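Local coordinates for GCN5-related N-acetyltransferase (Anabaena variabilis, PDB 2OZG), which binds coenzyme A and is probably an acetyltransferase of the GNAT family, perhaps one that acetylates aminoglycosides, at residues S354-P362 / A381-P390. Residues are numbered along the deposited sequence; the frame is centred on the assembly and turned at random.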
ATOM      1  N   SER A 354      18.100   4.493  34.545  1.00 30.24           N
ATOM      2  CA  SER A 354      18.728   4.140  33.278  1.00 31.85           C
ATOM      3  C   SER A 354      20.134   3.656  33.566  1.00 30.88           C
ATOM      4  O   SER A 354      20.594   2.751  32.905  1.00 33.73           O
ATOM      5  CB  SER A 354      18.764   5.283  32.321  1.00 32.91           C
ATOM      6  OG  SER A 354      17.487   5.862  32.090  1.00 34.90           O
ATOM      7  N   LEU A 355      20.778   4.255  34.572  1.00 33.09           N
ATOM      8  CA  LEU A 355      22.118   3.851  34.979  1.00 32.78           C
ATOM      9  C   LEU A 355      22.099   2.428  35.530  1.00 32.64           C
ATOM     10  O   LEU A 355      22.916   1.579  35.148  1.00 34.28           O
ATOM     11  CB  LEU A 355      22.632   4.789  36.074  1.00 34.33           C
ATOM     12  CG  LEU A 355      24.039   4.479  36.634  1.00 30.41           C
ATOM     13  CD1 LEU A 355      25.086   4.672  35.578  1.00 37.16           C
ATOM     14  CD2 LEU A 355      24.365   5.300  37.857  1.00 33.77           C
ATOM     15  N   TYR A 356      21.141   2.182  36.428  1.00 30.57           N
ATOM     16  CA  TYR A 356      20.970   0.887  37.107  1.00 30.11           C
ATOM     17  C   TYR A 356      20.804  -0.296  36.196  1.00 32.06           C
ATOM     18  O   TYR A 356      21.385  -1.359  36.399  1.00 29.99           O
ATOM     19  CB  TYR A 356      19.732   0.967  37.997  1.00 32.57           C
ATOM     20  CG  TYR A 356      19.384  -0.249  38.875  1.00 31.61           C
ATOM     21  CD1 TYR A 356      18.631  -1.281  38.404  1.00 30.67           C
ATOM     22  CD2 TYR A 356      19.748  -0.291  40.187  1.00 33.97           C
ATOM     23  CE1 TYR A 356      18.249  -2.361  39.243  1.00 34.79           C
ATOM     24  CE2 TYR A 356      19.408  -1.383  41.012  1.00 36.37           C
ATOM     25  CZ  TYR A 356      18.653  -2.392  40.532  1.00 35.32           C
ATOM     26  OH  TYR A 356      18.323  -3.462  41.376  1.00 37.67           O
ATOM     27  N   THR A 357      20.003  -0.122  35.159  1.00 32.96           N
ATOM     28  CA  THR A 357      19.726  -1.219  34.204  1.00 33.96           C
ATOM     29  C   THR A 357      20.736  -1.457  33.101  1.00 34.78           C
ATOM     30  O   THR A 357      20.628  -2.456  32.367  1.00 37.27           O
ATOM     31  CB  THR A 357      18.382  -0.938  33.487  1.00 33.29           C
ATOM     32  OG1 THR A 357      18.509   0.249  32.708  1.00 36.36           O
ATOM     33  CG2 THR A 357      17.293  -0.809  34.495  1.00 29.84           C
ATOM     34  N   SER A 358      21.718  -0.572  32.980  1.00 31.67           N
ATOM     35  CA  SER A 358      22.705  -0.629  31.911  1.00 32.50           C
ATOM     36  C   SER A 358      22.138  -0.368  30.539  1.00 33.64           C
ATOM     37  O   SER A 358      22.741  -0.737  29.549  1.00 37.35           O
ATOM     38  CB  SER A 358      23.453  -1.991  31.859  1.00 33.99           C
ATOM     39  OG  SER A 358      23.663  -2.429  33.152  1.00 31.30           O
ATOM     40  N   LEU A 359      20.997   0.296  30.438  1.00 34.92           N
ATOM     41  CA  LEU A 359      20.488   0.642  29.116  1.00 32.25           C
ATOM     42  C   LEU A 359      21.460   1.603  28.429  1.00 33.82           C
ATOM     43  O   LEU A 359      21.752   1.469  27.223  1.00 31.84           O
ATOM     44  CB  LEU A 359      19.097   1.324  29.243  1.00 34.95           C
ATOM     45  CG  LEU A 359      18.462   1.700  27.910  1.00 36.39           C
ATOM     46  CD1 LEU A 359      18.281   0.509  27.005  1.00 43.83           C
ATOM     47  CD2 LEU A 359      17.145   2.427  28.119  1.00 36.37           C
ATOM     48  N   PHE A 360      21.854   2.644  29.172  1.00 32.54           N
ATOM     49  CA  PHE A 360      22.833   3.626  28.730  1.00 33.76           C
ATOM     50  C   PHE A 360      23.971   3.670  29.698  1.00 34.62           C
ATOM     51  O   PHE A 360      23.773   3.456  30.915  1.00 31.76           O
ATOM     52  CB  PHE A 360      22.165   5.010  28.603  1.00 35.36           C
ATOM     53  CG  PHE A 360      21.108   5.032  27.532  1.00 33.87           C
ATOM     54  CD1 PHE A 360      21.455   4.798  26.231  1.00 35.50           C
ATOM     55  CD2 PHE A 360      19.778   5.254  27.844  1.00 34.68           C
ATOM     56  CE1 PHE A 360      20.479   4.799  25.210  1.00 41.91           C
ATOM     57  CE2 PHE A 360      18.824   5.262  26.851  1.00 39.76           C
ATOM     58  CZ  PHE A 360      19.164   5.021  25.555  1.00 37.64           C
ATOM     59  N   THR A 361      25.172   3.921  29.163  1.00 31.12           N
ATOM     60  CA  THR A 361      26.377   3.987  29.956  1.00 27.80           C
ATOM     61  C   THR A 361      26.450   5.319  30.628  1.00 30.49           C
ATOM     62  O   THR A 361      25.747   6.257  30.242  1.00 32.79           O
ATOM     63  CB  THR A 361      27.662   3.876  29.099  1.00 31.04           C
ATOM     64  OG1 THR A 361      27.714   4.980  28.155  1.00 35.80           O
ATOM     65  CG2 THR A 361      27.752   2.533  28.388  1.00 31.17           C
ATOM     66  N   PRO A 362      27.250   5.406  31.704  1.00 31.83           N
ATOM     67  CA  PRO A 362      27.422   6.696  32.319  1.00 30.14           C
ATOM     68  C   PRO A 362      27.770   7.806  31.371  1.00 32.92           C
ATOM     69  O   PRO A 362      27.207   8.895  31.485  1.00 31.84           O
ATOM     70  CB  PRO A 362      28.526   6.435  33.396  1.00 31.23           C
ATOM     71  CG  PRO A 362      28.265   5.067  33.830  1.00 30.79           C
ATOM     72  CD  PRO A 362      27.837   4.318  32.525  1.00 28.43           C
ATOM     73  N   ALA A 381      31.449   4.310  37.998  1.00 28.57           N
ATOM     74  CA  ALA A 381      30.092   3.942  37.582  1.00 29.95           C
ATOM     75  C   ALA A 381      30.052   3.074  36.322  1.00 29.84           C
ATOM     76  O   ALA A 381      29.193   2.215  36.191  1.00 28.95           O
ATOM     77  CB  ALA A 381      29.277   5.132  37.357  1.00 29.46           C
ATOM     78  N   THR A 382      30.969   3.300  35.399  1.00 29.74           N
ATOM     79  CA  THR A 382      31.004   2.490  34.197  1.00 30.62           C
ATOM     80  C   THR A 382      31.354   1.061  34.553  1.00 30.82           C
ATOM     81  O   THR A 382      30.744   0.135  34.047  1.00 34.55           O
ATOM     82  CB  THR A 382      32.030   3.052  33.200  1.00 29.17           C
ATOM     83  OG1 THR A 382      31.671   4.384  32.885  1.00 28.28           O
ATOM     84  CG2 THR A 382      32.087   2.261  31.940  1.00 32.60           C
ATOM     85  N   GLN A 383      32.324   0.897  35.444  1.00 29.11           N
ATOM     86  CA  GLN A 383      32.760  -0.422  35.860  1.00 33.41           C
ATOM     87  C   GLN A 383      31.638  -1.153  36.617  1.00 32.98           C
ATOM     88  O   GLN A 383      31.365  -2.341  36.365  1.00 37.37           O
ATOM     89  CB  GLN A 383      33.989  -0.288  36.778  1.00 32.28           C
ATOM     90  CG  GLN A 383      35.245   0.254  36.056  1.00 37.43           C
ATOM     91  CD  GLN A 383      36.361   0.612  37.004  1.00 37.95           C
ATOM     92  OE1 GLN A 383      36.115   0.840  38.192  1.00 39.96           O
ATOM     93  NE2 GLN A 383      37.586   0.715  36.487  1.00 27.48           N
ATOM     94  N   ILE A 384      30.991  -0.431  37.533  1.00 31.27           N
ATOM     95  CA  ILE A 384      29.898  -0.995  38.371  1.00 31.57           C
ATOM     96  C   ILE A 384      28.678  -1.457  37.586  1.00 34.14           C
ATOM     97  O   ILE A 384      28.136  -2.564  37.828  1.00 34.56           O
ATOM     98  CB  ILE A 384      29.457   0.038  39.450  1.00 27.87           C
ATOM     99  CG1 ILE A 384      30.584   0.260  40.456  1.00 34.77           C
ATOM    100  CG2 ILE A 384      28.213  -0.388  40.236  1.00 33.63           C
ATOM    101  CD1 ILE A 384      30.385   1.437  41.396  1.00 36.37           C
ATOM    102  N   PHE A 385      28.215  -0.604  36.674  1.00 31.93           N
ATOM    103  CA  PHE A 385      26.917  -0.863  36.015  1.00 32.07           C
ATOM    104  C   PHE A 385      26.976  -1.495  34.644  1.00 34.25           C
ATOM    105  O   PHE A 385      25.943  -1.683  34.035  1.00 36.56           O
ATOM    106  CB  PHE A 385      26.069   0.425  35.963  1.00 29.31           C
ATOM    107  CG  PHE A 385      25.672   0.924  37.339  1.00 33.30           C
ATOM    108  CD1 PHE A 385      24.640   0.288  38.047  1.00 32.86           C
ATOM    109  CD2 PHE A 385      26.299   2.025  37.902  1.00 30.65           C
ATOM    110  CE1 PHE A 385      24.305   0.703  39.336  1.00 27.34           C
ATOM    111  CE2 PHE A 385      25.971   2.460  39.217  1.00 31.05           C
ATOM    112  CZ  PHE A 385      24.973   1.796  39.909  1.00 33.84           C
ATOM    113  N   ALA A 386      28.166  -1.870  34.201  1.00 35.94           N
ATOM    114  CA  ALA A 386      28.370  -2.469  32.863  1.00 34.65           C
ATOM    115  C   ALA A 386      27.628  -3.779  32.804  1.00 37.13           C
ATOM    116  O   ALA A 386      27.550  -4.489  33.802  1.00 30.67           O
ATOM    117  CB  ALA A 386      29.852  -2.705  32.622  1.00 34.94           C
ATOM    118  N   GLY A 387      27.080  -4.099  31.640  1.00 34.67           N
ATOM    119  CA  GLY A 387      26.324  -5.309  31.510  1.00 37.61           C
ATOM    120  C   GLY A 387      25.662  -5.427  30.153  1.00 36.40           C
ATOM    121  O   GLY A 387      25.670  -4.499  29.359  1.00 38.84           O
ATOM    122  N   GLU A 388      25.115  -6.590  29.887  1.00 36.04           N
ATOM    123  CA  GLU A 388      24.430  -6.842  28.651  1.00 39.31           C
ATOM    124  C   GLU A 388      23.213  -5.893  28.599  1.00 39.55           C
ATOM    125  O   GLU A 388      22.602  -5.589  29.635  1.00 38.27           O
ATOM    126  CB  GLU A 388      24.036  -8.328  28.539  1.00 39.83           C
ATOM    127  CG  GLU A 388      25.248  -9.304  28.461  1.00 47.93           C
ATOM    128  CD  GLU A 388      24.858 -10.769  28.179  1.00 46.43           C
ATOM    129  OE1 GLU A 388      23.645 -10.999  27.993  1.00 41.52           O
ATOM    130  OE2 GLU A 388      25.757 -11.665  28.120  1.00 35.88           O
ATOM    131  N   SER A 389      22.907  -5.424  27.400  1.00 36.50           N
ATOM    132  CA  SER A 389      21.820  -4.511  27.167  1.00 41.09           C
ATOM    133  C   SER A 389      20.529  -5.126  27.731  1.00 38.35           C
ATOM    134  O   SER A 389      20.158  -6.271  27.390  1.00 37.81           O
ATOM    135  CB  SER A 389      21.672  -4.182  25.676  1.00 45.32           C
ATOM    136  OG  SER A 389      20.873  -3.009  25.506  1.00 49.82           O
ATOM    137  N   PRO A 390      19.834  -4.367  28.587  1.00 34.57           N
ATOM    138  CA  PRO A 390      18.657  -4.962  29.246  1.00 33.99           C
ATOM    139  C   PRO A 390      17.443  -5.182  28.393  1.00 33.10           C
ATOM    140  O   PRO A 390      17.020  -4.288  27.675  1.00 34.68           O
ATOM    141  CB  PRO A 390      18.369  -3.977  30.355  1.00 35.97           C
ATOM    142  CG  PRO A 390      18.932  -2.631  29.828  1.00 29.88           C
ATOM    143  CD  PRO A 390      20.060  -2.957  28.983  1.00 35.13           C
TER
HETATM  144  O   HOH W   1      24.418  -2.534  27.882  1.00 37.65           O
HETATM  145  O   HOH W   2      22.597  -0.983  26.296  1.00 33.55           O
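F385 turns one face of its ring to L355, whose CG sits 3.9 Å from the ring centroid in a CH-pi contact, offset toward the rim; the two side chains cross at about a right angle. With chi1 at 179° the L355 branch point lies over the ring, and chi2 of 65° brings CD2 to 3.5 Å from F385 CE2. I384 CG2 covers the other face, so the ring is sandwiched between two aliphatic groups. At the backbone of F385, S358 OG donates to F385 O at 2.6 Å, nearly in line with the carbonyl (C=O...O 168°), and also bonds H179 NE2. S358 is the positive-phi residue of the Schellman motif ending helix 349-357, and its CB points toward 381-390. Just past that helix, P390 CG comes within 3.1 Å of the carbonyl oxygen T357 O and packs against L359 CB at 4.0 Å. Water 1 joins S358 O to G387 O, and water 2 links L359 O with S389 OG. The contact ties together the C-terminal ends of helices 349-357 and 375-385 in the sterol carrier protein domain. The start of helix 362-367 leans on helix 375-385 a turn back, P362 CG lying 3.7 Å from A381 CB and 3.6 Å from T382 OG1, which bonds L378 O. F385 continues inward onto strands 308-315 and 324-331, and P390 pairs through its backbone with S136 of strand 132-143.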